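Local coordinates for protein scyllo-inositol 2-dehydrogenase (NADP(+)) IolW (Bacillus subtilis subsp. subtilis, PDB 3GDO) that catalyses the reversible, strictly NADPH-dependent reduction of scyllo-inosose to scyllo-inositol, at residues I33-T38 against E58-D63; E80-C85 against E106-A111; R126-F131 against G300-Y305; N147-S152 against P237-H242; V196-M201 against F213-D218. All blocks are in the same frame, centred on the assembly; numbering follows the deposited sequence.

Contact 1: residues I33-T38 against E58-D63; sequences ISKIMT and EEITND
K35 reaches from strand 31-37 to segment 58-63 with a nearly extended side chain, and its ammonium nitrogen ends between two acceptors. NZ donates to the backbone oxygen E59 O (2.7 Å), arriving in the carbonyl plane, and pairs as a salt bridge with D63 OD2 (3.0 Å). The carboxylate is met on its anti side, 34° out of its plane. The other D63 oxygen, OD1, accepts from A65 N, and the two bonds together fix how the carboxylate is turned. Its CG stands anti to the backbone N (chi1 176°), which swings the carboxylate toward the lysine. Closer to the strand, I60 presses its CD1 against K35 CB at 3.2 Å. That is tighter than van der Waals contact, and the placing of this methyl is doubtful. Isoleucine suits the spot as a buried residue that also reaches L11, while lysine combines an apolar stem with a charged end. With an alanine at this position, D63 OD2 and E59 O would probably lose their shared donor and the salt bridge, though the CB under the I60 methyl would stay. The joined parts, strand 31-37 and the short helix 58-61, both belong to the nucleotide-binding Rossmann fold.

Contact 2: residues E80-C85 against E106-A111; sequences EHTMAC and ETLKRA
The shortest polar bond within the two segments runs from R110 N to E106 O (2.8 Å), in the turn of helix that presents T107 to M83; A111, which M83 also touches, follows directly. Between segments 80-85 and 106-111 the contacts are apolar. M83 does most of the work: its CG is anti to the backbone N (chi1 -168°), and bends at chi2 and chi3 then carry the thioether across the gap. SD comes to 3.6 Å from A111 CB, and the terminal methyl CE is 3.7 Å from the same CB and 4.0 Å from T107 CG2. A flexible, unbranched methionine can fold to this shape, and a small alanine gives its sulfur room.

The two are consecutive crossover helices of the Rossmann fold, one leading into strand 91-95 and the other leaving it, so they run side by side at 12° with axes 10.2 Å apart. Nearer the sheet, L108 takes over. Its CD2 approaches M83 CB at 4.3 Å, while CD1 meets T82 CG2 at 4.2 Å, the two side chains crossing at about a right angle. Both T82 and L108 also touch M94 of the sheet beneath. The threonines can turn methyls into this apolar seam because their hydroxyls are bonded within their own helices, T82 OG1 to H78 O and T107 OG1 to E103 O.

Contact 3: residues R126-F131 against G300-Y305; sequences RWDNDF and GSYLTY
Two helix entrances meet here, between the halves of the chain: the loop W127-D128 leading into helix 129-139 and segment G300-Y305, which runs into helix 303-315. The backbones are pinned by S301 N donating to W127 O (2.9 Å), almost straight at 161° and in the carbonyl plane. G300 fits so close an approach because a beta carbon there would come tight against N129 N.

The indole of W127 provides most of the packing. One face carries CB of its own neighbour R126 and the opposite face CB of Y305, whose ring turns its edge to W127, CD1 lying 4.0 Å from CZ3. T304, a branched residue, crosses the indole at about a right angle, its methyl CG2 3.4 Å from NE1 while its hydroxyl bonds S301 OG.

Farther along segment 126-131, Y302 OH donates to D128 OD1 at 2.6 Å, using the syn lone pair of the carboxylate, which lies at the ring edge with the two planes 32° apart. D128 brings the oxygen there with CG beside its backbone N (chi1 -86°). Y302 also touches L24 of Rossmann helix 15-26. A phenylalanine at Y302 would keep the ring but would probably leave the buried D128 OD1 without this donor. Both cross-segment hydrogen bonds run the same way: 300-305 donates to two oxygens of 126-131, one of them on a carboxylate, which would be expected to strengthen that bond.

Contact 4: residues N147-S152 against P237-H242; sequences NTYQVS and PRYQIH
Backbone hydrogen bonds tie T148 to H242 and Q150 to Q240 as antiparallel hydrogen-bonded pairs, with Y149-I241 and V151-Y239 as the non-hydrogen-bonded pairs between them. At one end the ladder is distorted by a classic beta bulge: N147 N (2.6 Å) and T148 N (3.2 Å) both donate to H242 O. At the other end S152 N bonds to R238 O, and the serine hydroxyl adds a second tie, OG donating to P237 O at 3.0 Å. It can do so because OG sits between the backbone N and the carbonyl carbon (chi1 77°).

Two waters bridge the strands as well. One donates to Q150 OE1 and bonds H242 NE2 in the plane of the imidazole, whose ND1 is held by S247 OG. A second water accepts from R238 NH1 and donates to S152 O.

Apolar contacts gather on the face of Y149, V151, Y239 and I241. I241 CD1 reaches Y149 CE1 at 3.6 Å, V151 CG2 lies 3.7 Å from Y239 CD1, and Y149 OH meets the edge of the Y239 ring. These aromatic and branched apolar side chains suit a face covered by helices 129-139 and 174-190. The other face, with T148, Q150, Q240 and H242, packs against the second subunit, in keeping with the broad, helix-backed sheet through which C-terminal domains of the Gfo/Idh/MocA family commonly pair.

Contact 5: residues V196-M201 against F213-D218; sequences VTANVM and FHLTLD
L215 lies across from A198 in a non-hydrogen-bonded pair. From CB its chain turns with CG anti to the carbonyl carbon (chi1 -87°), and CG comes to rest 3.8 Å from A198 CB and 4.5 Å from V196 CG1. Of the two methyls, CD1 wedges between that alanine and V200 CG2 (4.2 Å), while CD2 heads away from strand 195-201. An alanine suits the opposing place: its methyl leaves room for the leucine and for A336 of helix 323-342, which touches both residues. V196, on the same face, meets L217 through CG2, and V200 CG2 also touches F213 CB.

The strands form a beta hairpin, here nearly exactly antiparallel at 178°, within the large sheet of the C-terminal domain. T197 with T216 and N199 with H214 are its hydrogen-bonded pairs; the shortest bond runs from T216 N to T197 O (2.7 Å).

Polar residues occupy the other face, which approaches the second subunit. There a water donates to T197 O (3.1 Å) and also bonds T216 OG1 (2.7 Å) and H214 ND1 (2.9 Å), lying in the imidazole plane. Histidine and threonine thus both offer a polar atom to one solvent molecule, and the H214 ring meets H214 of the second subunit.

Overall arrangement
Contacts 1 and 2 belong to the nucleotide-binding half, their centres about 17 Å apart, and they touch where M37 CE packs on H81 CE1 at 3.6 Å. In contact 1 the side chain of I36 lies near, without touching, G12, G14 and G17, probably the dinucleotide-binding glycines. Contacts 4 and 5 share the large sheet of the other half, with centres about 15 Å apart, and both face the second subunit. Contact 3 stands between the halves and encloses contacts 4 and 5 in its chain loop. It touches contact 4 directly: D130 packs on Y239 and makes a long, weak ion pair with R238. Contacts 1 and 4 are farthest apart, about 43 Å between centres.

Contact 1: residues I33-T38 against E58-D63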
# COMPACT_ATOMS: atom_id res chain seq x y z
N ILE B 33 3.27 31.32 30.33
CA ILE B 33 3.55 32.00 29.07
C ILE B 33 3.86 33.45 29.40
O ILE B 33 2.97 34.17 29.81
CB ILE B 33 2.37 31.93 28.08
CG1 ILE B 33 2.10 30.47 27.64
CG2 ILE B 33 2.71 32.70 26.83
CD1 ILE B 33 1.02 29.76 28.45
N SER B 34 5.11 33.86 29.23
CA SER B 34 5.53 35.23 29.60
C SER B 34 5.57 36.18 28.43
O SER B 34 5.09 37.32 28.53
CB SER B 34 6.91 35.23 30.28
OG SER B 34 6.83 34.52 31.51
N LYS B 35 6.17 35.74 27.33
CA LYS B 35 6.32 36.60 26.17
C LYS B 35 5.95 35.87 24.87
O LYS B 35 6.12 34.64 24.75
CB LYS B 35 7.73 37.12 26.09
CG LYS B 35 8.11 38.07 27.26
CD LYS B 35 9.45 38.74 27.00
CE LYS B 35 9.68 39.84 28.04
NZ LYS B 35 11.09 40.31 27.88
N ILE B 36 5.43 36.64 23.91
CA ILE B 36 5.12 36.12 22.56
C ILE B 36 5.57 37.15 21.55
O ILE B 36 5.19 38.32 21.65
CB ILE B 36 3.63 35.82 22.39
CG1 ILE B 36 3.11 34.93 23.52
CG2 ILE B 36 3.33 35.26 20.97
CD1 ILE B 36 1.61 34.70 23.50
N MET B 37 6.42 36.71 20.61
CA MET B 37 6.92 37.54 19.53
C MET B 37 5.92 37.50 18.35
O MET B 37 5.80 36.47 17.69
CB MET B 37 8.32 37.08 19.09
CG MET B 37 9.05 38.08 18.22
SD MET B 37 10.56 37.56 17.40
CE MET B 37 10.02 36.23 16.38
N THR B 38 5.21 38.62 18.11
CA THR B 38 4.12 38.68 17.11
C THR B 38 3.63 40.13 16.93
O THR B 38 3.77 40.96 17.84
CB THR B 38 2.92 37.76 17.54
OG1 THR B 38 1.97 37.61 16.47
CG2 THR B 38 2.20 38.28 18.82
N GLU B 58 15.34 39.63 20.43
CA GLU B 58 16.13 39.97 21.63
C GLU B 58 15.30 40.14 22.87
O GLU B 58 15.78 39.88 23.97
CB GLU B 58 16.94 41.25 21.45
CG GLU B 58 18.14 41.10 20.56
CD GLU B 58 17.76 40.89 19.10
OE1 GLU B 58 16.63 41.26 18.69
OE2 GLU B 58 18.61 40.35 18.35
N GLU B 59 14.08 40.64 22.70
CA GLU B 59 13.19 40.81 23.83
C GLU B 59 12.86 39.46 24.51
O GLU B 59 12.31 39.41 25.62
CB GLU B 59 11.92 41.53 23.38
CG GLU B 59 12.15 42.96 22.77
CD GLU B 59 10.82 43.71 22.50
OE1 GLU B 59 10.04 43.92 23.47
OE2 GLU B 59 10.55 44.06 21.32
N ILE B 60 13.18 38.37 23.83
CA ILE B 60 13.09 37.03 24.39
C ILE B 60 14.49 36.48 24.69
O ILE B 60 14.72 35.93 25.78
CB ILE B 60 12.37 36.06 23.41
CG1 ILE B 60 10.98 36.60 23.01
CG2 ILE B 60 12.32 34.62 23.96
CD1 ILE B 60 9.83 36.12 23.84
N THR B 61 15.41 36.61 23.74
CA THR B 61 16.73 36.00 23.90
C THR B 61 17.59 36.66 25.00
O THR B 61 18.41 35.99 25.62
CB THR B 61 17.53 35.93 22.59
OG1 THR B 61 17.76 37.25 22.11
CG2 THR B 61 16.76 35.14 21.54
N ASN B 62 17.40 37.96 25.22
CA ASN B 62 18.14 38.69 26.26
C ASN B 62 17.42 38.72 27.57
O ASN B 62 17.98 39.22 28.55
CB ASN B 62 18.40 40.14 25.85
CG ASN B 62 19.27 40.24 24.65
OD1 ASN B 62 19.84 39.25 24.20
ND2 ASN B 62 19.37 41.45 24.10
N ASP B 63 16.18 38.26 27.60
CA ASP B 63 15.45 38.26 28.86
C ASP B 63 15.89 37.04 29.69
O ASP B 63 15.52 35.90 29.36
CB ASP B 63 13.95 38.29 28.63
CG ASP B 63 13.17 38.19 29.92
OD1 ASP B 63 13.80 38.00 30.97
OD2 ASP B 63 11.92 38.29 29.92

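Contact 2: residues E80-C85 against E106-A111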
# COMPACT_ATOMS: atom_id res chain seq x y z
N GLU B 80 17.77 30.21 12.02
CA GLU B 80 18.35 31.42 12.58
C GLU B 80 17.87 31.66 14.01
O GLU B 80 18.65 31.85 14.94
CB GLU B 80 17.86 32.56 11.73
CG GLU B 80 18.87 33.46 11.11
CD GLU B 80 18.17 34.45 10.20
OE1 GLU B 80 17.69 34.03 9.11
OE2 GLU B 80 18.03 35.63 10.59
N HIS B 81 16.55 31.66 14.18
CA HIS B 81 15.90 31.87 15.46
C HIS B 81 16.32 30.82 16.50
O HIS B 81 16.66 31.17 17.63
CB HIS B 81 14.39 31.88 15.29
CG HIS B 81 13.86 33.16 14.70
ND1 HIS B 81 12.52 33.47 14.69
CD2 HIS B 81 14.50 34.21 14.14
CE1 HIS B 81 12.35 34.65 14.12
NE2 HIS B 81 13.54 35.13 13.78
N THR B 82 16.30 29.56 16.10
CA THR B 82 16.70 28.47 16.98
C THR B 82 18.16 28.64 17.45
O THR B 82 18.45 28.50 18.64
CB THR B 82 16.47 27.11 16.32
OG1 THR B 82 15.11 27.02 15.87
CG2 THR B 82 16.73 25.97 17.32
N MET B 83 19.06 28.94 16.51
CA MET B 83 20.46 29.12 16.84
C MET B 83 20.60 30.27 17.84
O MET B 83 21.26 30.10 18.87
CB MET B 83 21.32 29.38 15.60
CG MET B 83 22.85 29.27 15.91
SD MET B 83 23.36 27.75 16.74
CE MET B 83 24.35 27.10 15.38
N ALA B 84 19.96 31.40 17.54
CA ALA B 84 19.94 32.56 18.41
C ALA B 84 19.47 32.20 19.80
O ALA B 84 20.02 32.68 20.79
CB ALA B 84 19.05 33.64 17.81
N CYS B 85 18.46 31.34 19.90
CA CYS B 85 17.98 30.94 21.23
C CYS B 85 18.99 30.07 21.94
O CYS B 85 19.22 30.23 23.16
CB CYS B 85 16.67 30.20 21.14
SG CYS B 85 15.30 31.25 20.66
N GLU B 106 22.20 18.69 12.53
CA GLU B 106 23.38 18.27 13.34
C GLU B 106 24.07 19.51 13.94
O GLU B 106 24.43 19.51 15.13
CB GLU B 106 24.41 17.44 12.55
CG GLU B 106 23.93 16.05 12.08
CD GLU B 106 24.04 14.94 13.15
OE1 GLU B 106 24.32 15.21 14.35
OE2 GLU B 106 23.83 13.75 12.77
N THR B 107 24.19 20.56 13.12
CA THR B 107 24.75 21.84 13.55
C THR B 107 24.02 22.38 14.76
O THR B 107 24.68 22.83 15.71
CB THR B 107 24.79 22.85 12.42
OG1 THR B 107 25.56 22.29 11.36
CG2 THR B 107 25.47 24.18 12.85
N LEU B 108 22.69 22.33 14.75
CA LEU B 108 21.93 22.82 15.91
C LEU B 108 22.16 21.94 17.09
O LEU B 108 22.28 22.43 18.22
CB LEU B 108 20.41 22.95 15.64
CG LEU B 108 19.98 23.87 14.49
CD1 LEU B 108 18.43 23.75 14.21
CD2 LEU B 108 20.39 25.31 14.73
N LYS B 109 22.21 20.63 16.85
CA LYS B 109 22.41 19.70 17.95
C LYS B 109 23.77 19.95 18.64
O LYS B 109 23.87 19.87 19.85
CB LYS B 109 22.33 18.23 17.50
CG LYS B 109 22.19 17.25 18.67
CD LYS B 109 22.23 15.81 18.19
CE LYS B 109 23.65 15.36 17.86
NZ LYS B 109 24.30 14.92 19.14
N ARG B 110 24.80 20.20 17.85
CA ARG B 110 26.14 20.34 18.42
C ARG B 110 26.22 21.66 19.20
O ARG B 110 26.74 21.67 20.31
CB ARG B 110 27.23 20.20 17.36
CG ARG B 110 27.71 18.76 17.26
CD ARG B 110 28.79 18.60 16.21
NE ARG B 110 28.22 18.41 14.87
CZ ARG B 110 28.13 19.36 13.94
NH1 ARG B 110 27.60 19.07 12.75
NH2 ARG B 110 28.55 20.61 14.18
N ALA B 111 25.63 22.72 18.65
CA ALA B 111 25.56 23.99 19.34
C ALA B 111 24.81 23.89 20.69
O ALA B 111 25.29 24.45 21.68
CB ALA B 111 24.99 25.05 18.45

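Contact 3: residues R126-F131 against G300-Y305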
# COMPACT_ATOMS: atom_id res chain seq x y z
N ARG B 126 3.41 11.12 18.06
CA ARG B 126 3.66 9.97 18.91
C ARG B 126 2.59 9.89 20.00
O ARG B 126 2.50 8.88 20.68
CB ARG B 126 5.03 9.99 19.58
CG ARG B 126 6.22 9.91 18.63
CD ARG B 126 7.52 9.90 19.44
NE ARG B 126 8.67 10.14 18.58
CZ ARG B 126 9.93 10.21 18.99
NH1 ARG B 126 10.25 10.06 20.29
NH2 ARG B 126 10.88 10.46 18.11
N TRP B 127 1.82 10.96 20.20
CA TRP B 127 0.69 10.92 21.19
C TRP B 127 -0.70 11.02 20.54
O TRP B 127 -1.69 11.39 21.20
CB TRP B 127 0.92 11.92 22.38
CG TRP B 127 2.21 11.57 23.15
CD1 TRP B 127 2.33 10.75 24.26
CD2 TRP B 127 3.54 12.00 22.82
NE1 TRP B 127 3.66 10.63 24.61
CE2 TRP B 127 4.42 11.39 23.76
CE3 TRP B 127 4.08 12.80 21.80
CZ2 TRP B 127 5.80 11.57 23.72
CZ3 TRP B 127 5.46 12.99 21.76
CH2 TRP B 127 6.30 12.39 22.73
N ASP B 128 -0.78 10.69 19.24
CA ASP B 128 -2.06 10.48 18.53
C ASP B 128 -2.75 9.23 19.09
O ASP B 128 -2.07 8.25 19.47
CB ASP B 128 -1.83 10.28 17.03
CG ASP B 128 -1.76 11.58 16.25
OD1 ASP B 128 -1.68 12.66 16.87
OD2 ASP B 128 -1.80 11.54 14.99
N ASN B 129 -4.09 9.26 19.18
CA ASN B 129 -4.81 8.09 19.70
C ASN B 129 -4.42 6.76 19.05
O ASN B 129 -4.06 5.79 19.74
CB ASN B 129 -6.34 8.29 19.75
CG ASN B 129 -6.96 8.91 18.48
OD1 ASN B 129 -6.44 8.81 17.34
ND2 ASN B 129 -8.10 9.54 18.69
N ASP B 130 -4.47 6.71 17.71
CA ASP B 130 -4.20 5.47 16.99
C ASP B 130 -2.81 4.93 17.30
O ASP B 130 -2.64 3.73 17.60
CB ASP B 130 -4.43 5.63 15.47
CG ASP B 130 -3.90 6.96 14.90
OD1 ASP B 130 -2.93 7.53 15.47
OD2 ASP B 130 -4.45 7.45 13.86
N PHE B 131 -1.80 5.81 17.22
CA PHE B 131 -0.44 5.41 17.51
C PHE B 131 -0.28 4.92 18.95
O PHE B 131 0.40 3.93 19.20
CB PHE B 131 0.56 6.51 17.17
CG PHE B 131 1.99 6.04 17.18
CD1 PHE B 131 2.45 5.18 16.21
CD2 PHE B 131 2.87 6.46 18.15
CE1 PHE B 131 3.75 4.73 16.22
CE2 PHE B 131 4.17 6.02 18.19
CZ PHE B 131 4.63 5.16 17.21
N GLY B 300 -5.93 10.16 22.73
CA GLY B 300 -4.74 10.91 22.31
C GLY B 300 -4.36 11.90 23.42
O GLY B 300 -5.25 12.42 24.12
N SER B 301 -3.07 12.17 23.57
CA SER B 301 -2.56 12.93 24.74
C SER B 301 -1.38 13.84 24.39
O SER B 301 -0.24 13.55 24.79
CB SER B 301 -2.14 11.92 25.82
OG SER B 301 -1.77 12.57 27.01
N TYR B 302 -1.63 14.91 23.63
CA TYR B 302 -0.55 15.81 23.23
C TYR B 302 0.08 16.51 24.45
O TYR B 302 1.24 16.90 24.41
CB TYR B 302 -1.02 16.88 22.22
CG TYR B 302 -1.31 16.41 20.78
CD1 TYR B 302 -0.88 15.17 20.31
CD2 TYR B 302 -1.99 17.24 19.89
CE1 TYR B 302 -1.14 14.75 19.00
CE2 TYR B 302 -2.27 16.84 18.55
CZ TYR B 302 -1.84 15.60 18.12
OH TYR B 302 -2.08 15.21 16.83
N LEU B 303 -0.70 16.70 25.51
CA LEU B 303 -0.21 17.26 26.79
C LEU B 303 1.02 16.52 27.27
O LEU B 303 1.94 17.14 27.86
CB LEU B 303 -1.27 17.20 27.88
CG LEU B 303 -2.49 18.12 27.71
CD1 LEU B 303 -3.48 17.92 28.89
CD2 LEU B 303 -2.03 19.60 27.58
N THR B 304 1.06 15.21 27.00
CA THR B 304 2.13 14.37 27.49
C THR B 304 3.49 14.90 27.02
O THR B 304 4.44 14.94 27.83
CB THR B 304 1.90 12.86 27.14
OG1 THR B 304 0.65 12.44 27.68
CG2 THR B 304 3.01 11.95 27.67
N TYR B 305 3.61 15.33 25.75
CA TYR B 305 4.86 15.92 25.29
C TYR B 305 5.28 17.09 26.23
O TYR B 305 6.43 17.19 26.64
CB TYR B 305 4.75 16.43 23.85
CG TYR B 305 5.97 17.18 23.37
CD1 TYR B 305 6.98 16.52 22.69
CD2 TYR B 305 6.11 18.54 23.57
CE1 TYR B 305 8.09 17.17 22.23
CE2 TYR B 305 7.23 19.20 23.11
CZ TYR B 305 8.21 18.51 22.45
OH TYR B 305 9.33 19.15 21.99

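Contact 4: residues N147-S152 against P237-H242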
# COMPACT_ATOMS: atom_id res chain seq x y z
N ASN B 147 5.91 -8.03 10.55
CA ASN B 147 6.65 -8.27 9.31
C ASN B 147 6.34 -7.21 8.24
O ASN B 147 7.13 -7.00 7.32
CB ASN B 147 6.40 -9.70 8.79
CG ASN B 147 4.95 -9.97 8.43
OD1 ASN B 147 4.42 -9.40 7.45
ND2 ASN B 147 4.30 -10.83 9.18
N THR B 148 5.19 -6.56 8.36
CA THR B 148 4.76 -5.56 7.38
C THR B 148 4.05 -4.44 8.13
O THR B 148 3.13 -4.69 8.96
CB THR B 148 3.78 -6.17 6.32
OG1 THR B 148 4.38 -7.29 5.69
CG2 THR B 148 3.45 -5.18 5.23
N TYR B 149 4.41 -3.20 7.78
CA TYR B 149 3.91 -2.02 8.51
C TYR B 149 3.63 -0.94 7.49
O TYR B 149 4.56 -0.33 6.92
CB TYR B 149 4.98 -1.54 9.55
CG TYR B 149 4.57 -0.32 10.36
CD1 TYR B 149 3.76 -0.44 11.50
CD2 TYR B 149 5.01 0.96 10.01
CE1 TYR B 149 3.38 0.68 12.25
CE2 TYR B 149 4.67 2.09 10.76
CZ TYR B 149 3.85 1.95 11.86
OH TYR B 149 3.51 3.08 12.56
N GLN B 150 2.35 -0.75 7.19
CA GLN B 150 1.97 0.07 6.02
C GLN B 150 1.09 1.18 6.50
O GLN B 150 0.05 0.93 7.15
CB GLN B 150 1.19 -0.74 4.98
CG GLN B 150 2.03 -1.77 4.27
CD GLN B 150 1.22 -2.64 3.30
OE1 GLN B 150 -0.01 -2.78 3.43
NE2 GLN B 150 1.92 -3.26 2.33
N VAL B 151 1.50 2.40 6.20
CA VAL B 151 0.79 3.58 6.74
C VAL B 151 0.46 4.49 5.58
O VAL B 151 1.34 4.78 4.73
CB VAL B 151 1.65 4.36 7.82
CG1 VAL B 151 0.82 5.43 8.46
CG2 VAL B 151 2.15 3.37 8.87
N SER B 152 -0.79 4.92 5.49
CA SER B 152 -1.11 5.93 4.45
C SER B 152 -1.63 7.22 4.99
O SER B 152 -2.29 7.25 6.03
CB SER B 152 -2.03 5.39 3.35
OG SER B 152 -3.36 5.33 3.78
N PRO B 237 -7.43 2.22 4.87
CA PRO B 237 -6.89 2.27 6.22
C PRO B 237 -5.62 3.15 6.35
O PRO B 237 -4.77 3.22 5.42
CB PRO B 237 -6.49 0.83 6.49
CG PRO B 237 -7.00 0.01 5.35
CD PRO B 237 -7.42 0.87 4.28
N ARG B 238 -5.54 3.86 7.47
CA ARG B 238 -4.33 4.62 7.87
C ARG B 238 -3.22 3.62 8.20
O ARG B 238 -2.10 3.75 7.69
CB ARG B 238 -4.62 5.53 9.06
CG ARG B 238 -3.36 6.31 9.54
CD ARG B 238 -3.71 7.49 10.43
NE ARG B 238 -2.53 8.16 11.03
CZ ARG B 238 -1.95 9.27 10.57
NH1 ARG B 238 -2.39 9.87 9.45
NH2 ARG B 238 -0.92 9.80 11.25
N TYR B 239 -3.53 2.62 9.02
CA TYR B 239 -2.59 1.55 9.40
C TYR B 239 -3.03 0.17 8.96
O TYR B 239 -4.16 -0.24 9.18
CB TYR B 239 -2.35 1.49 10.94
CG TYR B 239 -1.83 2.79 11.50
CD1 TYR B 239 -0.45 3.07 11.50
CD2 TYR B 239 -2.70 3.77 11.96
CE1 TYR B 239 0.04 4.27 11.98
CE2 TYR B 239 -2.21 4.99 12.43
CZ TYR B 239 -0.83 5.23 12.42
OH TYR B 239 -0.34 6.44 12.88
N GLN B 240 -2.08 -0.56 8.41
CA GLN B 240 -2.22 -1.99 8.22
C GLN B 240 -0.93 -2.61 8.70
O GLN B 240 0.17 -2.42 8.08
CB GLN B 240 -2.45 -2.34 6.73
CG GLN B 240 -3.70 -1.68 6.12
CD GLN B 240 -3.80 -1.83 4.59
OE1 GLN B 240 -4.01 -2.91 4.07
NE2 GLN B 240 -3.67 -0.71 3.88
N ILE B 241 -1.05 -3.37 9.78
CA ILE B 241 0.12 -3.95 10.41
C ILE B 241 -0.01 -5.46 10.58
O ILE B 241 -0.96 -5.92 11.23
CB ILE B 241 0.37 -3.32 11.80
CG1 ILE B 241 0.32 -1.79 11.75
CG2 ILE B 241 1.72 -3.81 12.37
CD1 ILE B 241 0.36 -1.13 13.15
N HIS B 242 0.95 -6.21 10.04
CA HIS B 242 0.91 -7.68 10.05
C HIS B 242 2.10 -8.26 10.79
O HIS B 242 3.27 -7.95 10.45
CB HIS B 242 0.88 -8.25 8.61
CG HIS B 242 -0.13 -7.58 7.74
ND1 HIS B 242 -1.46 -7.51 8.07
CD2 HIS B 242 0.00 -6.93 6.54
CE1 HIS B 242 -2.11 -6.82 7.15
NE2 HIS B 242 -1.24 -6.44 6.21
O HOH W 1 -1.21 -5.42 3.62
O HOH W 2 -4.18 8.89 7.52

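Contact 5: residues V196-M201 against F213-D218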
# COMPACT_ATOMS: atom_id res chain seq x y z
N VAL B 196 16.33 2.86 1.95
CA VAL B 196 15.08 3.57 1.64
C VAL B 196 14.94 3.51 0.13
O VAL B 196 15.90 3.78 -0.60
CB VAL B 196 15.14 5.06 2.08
CG1 VAL B 196 13.89 5.86 1.66
CG2 VAL B 196 15.37 5.18 3.59
N THR B 197 13.75 3.14 -0.34
CA THR B 197 13.45 3.18 -1.78
C THR B 197 12.20 4.07 -1.92
O THR B 197 11.21 3.89 -1.19
CB THR B 197 13.25 1.76 -2.34
OG1 THR B 197 14.41 0.95 -2.04
CG2 THR B 197 13.02 1.77 -3.90
N ALA B 198 12.22 5.05 -2.81
CA ALA B 198 11.10 6.01 -2.78
C ALA B 198 10.77 6.59 -4.13
O ALA B 198 11.63 6.71 -5.01
CB ALA B 198 11.41 7.14 -1.77
N ASN B 199 9.50 7.00 -4.27
CA ASN B 199 9.06 7.84 -5.36
C ASN B 199 8.43 9.07 -4.73
O ASN B 199 7.52 8.98 -3.88
CB ASN B 199 8.09 7.07 -6.28
CG ASN B 199 7.66 7.90 -7.50
OD1 ASN B 199 8.47 8.64 -8.09
ND2 ASN B 199 6.37 7.79 -7.87
N VAL B 200 8.92 10.24 -5.11
CA VAL B 200 8.44 11.48 -4.51
C VAL B 200 8.16 12.41 -5.71
O VAL B 200 9.05 12.64 -6.55
CB VAL B 200 9.50 12.04 -3.49
CG1 VAL B 200 9.09 13.34 -2.89
CG2 VAL B 200 9.75 11.01 -2.34
N MET B 201 6.92 12.87 -5.83
CA MET B 201 6.49 13.60 -7.01
C MET B 201 5.34 14.55 -6.73
O MET B 201 4.77 14.60 -5.62
CB MET B 201 6.12 12.65 -8.20
CG MET B 201 4.75 11.87 -8.08
SD MET B 201 4.23 10.78 -9.49
CE MET B 201 5.68 9.96 -9.93
N PHE B 213 4.02 10.87 -2.20
CA PHE B 213 5.21 10.11 -1.83
C PHE B 213 4.83 8.68 -1.52
O PHE B 213 3.74 8.38 -0.95
CB PHE B 213 5.95 10.75 -0.62
CG PHE B 213 5.14 10.78 0.64
CD1 PHE B 213 5.09 9.65 1.48
CD2 PHE B 213 4.40 11.89 0.99
CE1 PHE B 213 4.30 9.65 2.62
CE2 PHE B 213 3.60 11.89 2.11
CZ PHE B 213 3.58 10.78 2.95
N HIS B 214 5.74 7.80 -1.88
CA HIS B 214 5.65 6.40 -1.54
C HIS B 214 7.05 5.93 -1.09
O HIS B 214 7.98 5.89 -1.90
CB HIS B 214 5.21 5.60 -2.78
CG HIS B 214 4.81 4.22 -2.44
ND1 HIS B 214 5.74 3.21 -2.19
CD2 HIS B 214 3.59 3.68 -2.20
CE1 HIS B 214 5.09 2.11 -1.86
NE2 HIS B 214 3.79 2.37 -1.84
N LEU B 215 7.22 5.61 0.17
CA LEU B 215 8.54 5.21 0.66
C LEU B 215 8.53 3.78 1.16
O LEU B 215 7.58 3.36 1.83
CB LEU B 215 8.96 6.11 1.85
CG LEU B 215 9.68 7.43 1.65
CD1 LEU B 215 8.85 8.41 0.80
CD2 LEU B 215 9.94 8.02 3.03
N THR B 216 9.58 3.04 0.85
CA THR B 216 9.80 1.74 1.47
C THR B 216 11.05 1.83 2.36
O THR B 216 12.17 2.14 1.86
CB THR B 216 10.02 0.62 0.40
OG1 THR B 216 8.85 0.52 -0.44
CG2 THR B 216 10.30 -0.74 1.08
N LEU B 217 10.86 1.57 3.64
CA LEU B 217 11.99 1.44 4.60
C LEU B 217 12.33 -0.03 4.86
O LEU B 217 11.50 -0.81 5.36
CB LEU B 217 11.74 2.18 5.92
CG LEU B 217 11.88 3.71 5.94
CD1 LEU B 217 11.02 4.43 4.92
CD2 LEU B 217 11.56 4.27 7.35
N ASP B 218 13.55 -0.38 4.46
CA ASP B 218 13.98 -1.76 4.40
C ASP B 218 14.57 -2.15 5.75
O ASP B 218 15.63 -1.65 6.14
CB ASP B 218 15.01 -1.93 3.24
CG ASP B 218 15.57 -3.37 3.13
OD1 ASP B 218 15.08 -4.32 3.79
OD2 ASP B 218 16.53 -3.55 2.34
O HOH W 3 8.62 2.59 -2.22